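Local coordinates for protein lysyl oxidase (Pichia pastoris, PDB 1W7C) that probably oxidises primary amines, including peptidyl lysine side chains, using a copper ion and a topaquinone cofactor made from one of its own tyrosines, at residues Trp313-Gly318 against Thr386-Glu391. Residues are numbered along the deposited sequence; the frame is centred on the assembly and turned at random.
Sequences WSRDTG and TFEYDE
R315 and E388 face each other from two beta-hairpin turns of the copper amine oxidase enzyme domain, in a buried salt-bridge network with D316. R315 NE gives its hydrogen to E388 OE1 at 2.9 Å and 164°; the oxygen lies near the guanidinium plane, yet the nitrogen comes in from above the carboxylate plane, the two groups being turned 74° apart. A water closes the link, accepting from R315 NH2 at 2.9 Å and donating to the same E388 OE1. That oxygen also accepts from W57 NE1, and OE2 from N365 ND2, so both carboxylate oxygens are satisfied. R315 NH1 donates to D316 OD1 at 2.9 Å, a second salt bridge, and NH2 also reaches S360 O; D316 OD2 pairs in turn with R613. A leucine in place of R315 would probably leave E388 without its cation, cost D316 one of its two arginine partners, and take from the water its NH2 donor. With CG anti to the backbone N (chi1 171°) and a bend at chi2, the R315 chain runs across the end of E388. Beside this polar site, W313 NE1 donates to G364 O and T386 OG1 bonds R395, leaving the methyl to pack: T386 CG2 sits 3.7 Å from R315 CB and 4.1 Å from W313 NE1, at the indole edge.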
loop_
_atom_site.group_PDB
_atom_site.type_symbol
_atom_site.label_atom_id
_atom_site.label_comp_id
_atom_site.label_asym_id
_atom_site.label_seq_id
_atom_site.Cartn_x
_atom_site.Cartn_y
_atom_site.Cartn_z
ATOM N N TRP A 313 24.210 0.713 13.024
ATOM C CA TRP A 313 24.587 0.834 11.614
ATOM C C TRP A 313 25.711 -0.115 11.267
ATOM O O TRP A 313 26.719 -0.193 11.995
ATOM C CB TRP A 313 25.054 2.278 11.356
ATOM C CG TRP A 313 25.224 2.562 9.900
ATOM C CD1 TRP A 313 26.362 2.381 9.142
ATOM C CD2 TRP A 313 24.238 3.098 9.020
ATOM N NE1 TRP A 313 26.123 2.763 7.843
ATOM C CE2 TRP A 313 24.824 3.202 7.743
ATOM C CE3 TRP A 313 22.905 3.520 9.184
ATOM C CZ2 TRP A 313 24.140 3.715 6.651
ATOM C CZ3 TRP A 313 22.230 4.053 8.089
ATOM C CH2 TRP A 313 22.842 4.127 6.842
ATOM N N SER A 314 25.569 -0.809 10.141
ATOM C CA SER A 314 26.631 -1.653 9.604
ATOM C C SER A 314 26.929 -1.330 8.160
ATOM O O SER A 314 26.067 -0.853 7.417
ATOM C CB SER A 314 26.271 -3.127 9.716
ATOM O OG SER A 314 25.274 -3.506 8.764
ATOM N N ARG A 315 28.172 -1.607 7.774
ATOM C CA ARG A 315 28.584 -1.488 6.391
ATOM C C ARG A 315 27.754 -2.394 5.477
ATOM O O ARG A 315 27.326 -1.979 4.389
ATOM C CB ARG A 315 30.077 -1.813 6.305
ATOM C CG ARG A 315 30.620 -1.945 4.919
ATOM C CD ARG A 315 30.822 -3.440 4.507
ATOM N NE ARG A 315 31.253 -3.556 3.123
ATOM C CZ ARG A 315 30.787 -4.395 2.253
ATOM N NH1 ARG A 315 29.873 -5.302 2.586
ATOM N NH2 ARG A 315 31.256 -4.370 1.023
ATOM N N ASP A 316 27.485 -3.616 5.916
ATOM C CA ASP A 316 26.775 -4.553 5.056
ATOM C C ASP A 316 25.343 -4.093 4.750
ATOM O O ASP A 316 24.920 -4.145 3.593
ATOM C CB ASP A 316 26.665 -5.934 5.692
ATOM C CG ASP A 316 27.975 -6.708 5.753
ATOM O OD1 ASP A 316 29.008 -6.283 5.160
ATOM O OD2 ASP A 316 28.021 -7.763 6.440
ATOM N N THR A 317 24.617 -3.672 5.779
ATOM C CA THR A 317 23.159 -3.601 5.634
ATOM C C THR A 317 22.598 -2.199 5.911
ATOM O O THR A 317 21.399 -1.991 5.671
ATOM C CB THR A 317 22.430 -4.568 6.540
ATOM O OG1 THR A 317 22.731 -4.265 7.915
ATOM C CG2 THR A 317 22.831 -6.036 6.305
ATOM N N GLY A 318 23.356 -1.250 6.454
ATOM C CA GLY A 318 22.777 0.005 6.864
ATOM C C GLY A 318 22.199 -0.070 8.266
ATOM O O GLY A 318 22.817 -0.604 9.160
ATOM N N THR A 386 31.650 3.509 9.298
ATOM C CA THR A 386 32.084 2.185 8.892
ATOM C C THR A 386 33.614 2.201 8.837
ATOM O O THR A 386 34.250 3.254 8.886
ATOM C CB THR A 386 31.550 1.803 7.493
ATOM O OG1 THR A 386 31.944 2.821 6.565
ATOM C CG2 THR A 386 30.017 1.715 7.466
ATOM N N PHE A 387 34.183 1.026 8.651
ATOM C CA PHE A 387 35.619 0.855 8.403
ATOM C C PHE A 387 35.834 -0.079 7.231
ATOM O O PHE A 387 35.292 -1.184 7.210
ATOM C CB PHE A 387 36.346 0.298 9.646
ATOM C CG PHE A 387 37.807 0.029 9.402
ATOM C CD1 PHE A 387 38.242 -1.202 8.970
ATOM C CD2 PHE A 387 38.724 1.059 9.526
ATOM C CE1 PHE A 387 39.591 -1.418 8.714
ATOM C CE2 PHE A 387 40.059 0.853 9.285
ATOM C CZ PHE A 387 40.490 -0.383 8.868
ATOM N N GLU A 388 36.599 0.350 6.244
ATOM C CA GLU A 388 36.983 -0.568 5.147
ATOM C C GLU A 388 38.381 -0.232 4.673
ATOM O O GLU A 388 38.703 0.926 4.474
ATOM C CB GLU A 388 36.039 -0.485 3.954
ATOM C CG GLU A 388 34.583 -0.681 4.294
ATOM C CD GLU A 388 33.733 -0.868 3.062
ATOM O OE1 GLU A 388 33.657 -2.037 2.541
ATOM O OE2 GLU A 388 33.108 0.141 2.635
ATOM N N TYR A 389 39.203 -1.256 4.474
ATOM C CA TYR A 389 40.483 -1.114 3.767
ATOM C C TYR A 389 41.272 0.072 4.289
ATOM O O TYR A 389 41.587 1.031 3.545
ATOM C CB TYR A 389 40.264 -0.902 2.280
ATOM C CG TYR A 389 39.455 -1.932 1.554
ATOM C CD1 TYR A 389 39.997 -3.172 1.216
ATOM C CD2 TYR A 389 38.170 -1.643 1.129
ATOM C CE1 TYR A 389 39.254 -4.098 0.505
ATOM C CE2 TYR A 389 37.424 -2.553 0.428
ATOM C CZ TYR A 389 37.959 -3.777 0.118
ATOM O OH TYR A 389 37.201 -4.663 -0.594
ATOM N N ASP A 390 41.561 0.016 5.570
ATOM C CA ASP A 390 42.487 0.936 6.225
ATOM C C ASP A 390 41.916 2.322 6.571
ATOM O O ASP A 390 42.627 3.124 7.145
ATOM C CB ASP A 390 43.784 1.091 5.405
ATOM C CG ASP A 390 44.571 -0.226 5.267
ATOM O OD1 ASP A 390 45.379 -0.331 4.301
ATOM O OD2 ASP A 390 44.466 -1.187 6.080
ATOM N N GLU A 391 40.642 2.598 6.254
ATOM C CA GLU A 391 40.054 3.897 6.514
ATOM C C GLU A 391 38.732 3.826 7.298
ATOM O O GLU A 391 37.878 2.972 7.051
ATOM C CB GLU A 391 39.877 4.662 5.204
ATOM C CG GLU A 391 41.212 4.947 4.512
ATOM C CD GLU A 391 41.039 5.626 3.177
ATOM O OE1 GLU A 391 40.478 4.984 2.268
ATOM O OE2 GLU A 391 41.465 6.793 3.045
HETATM O O HOH W 1 33.045 -2.333 0.030
#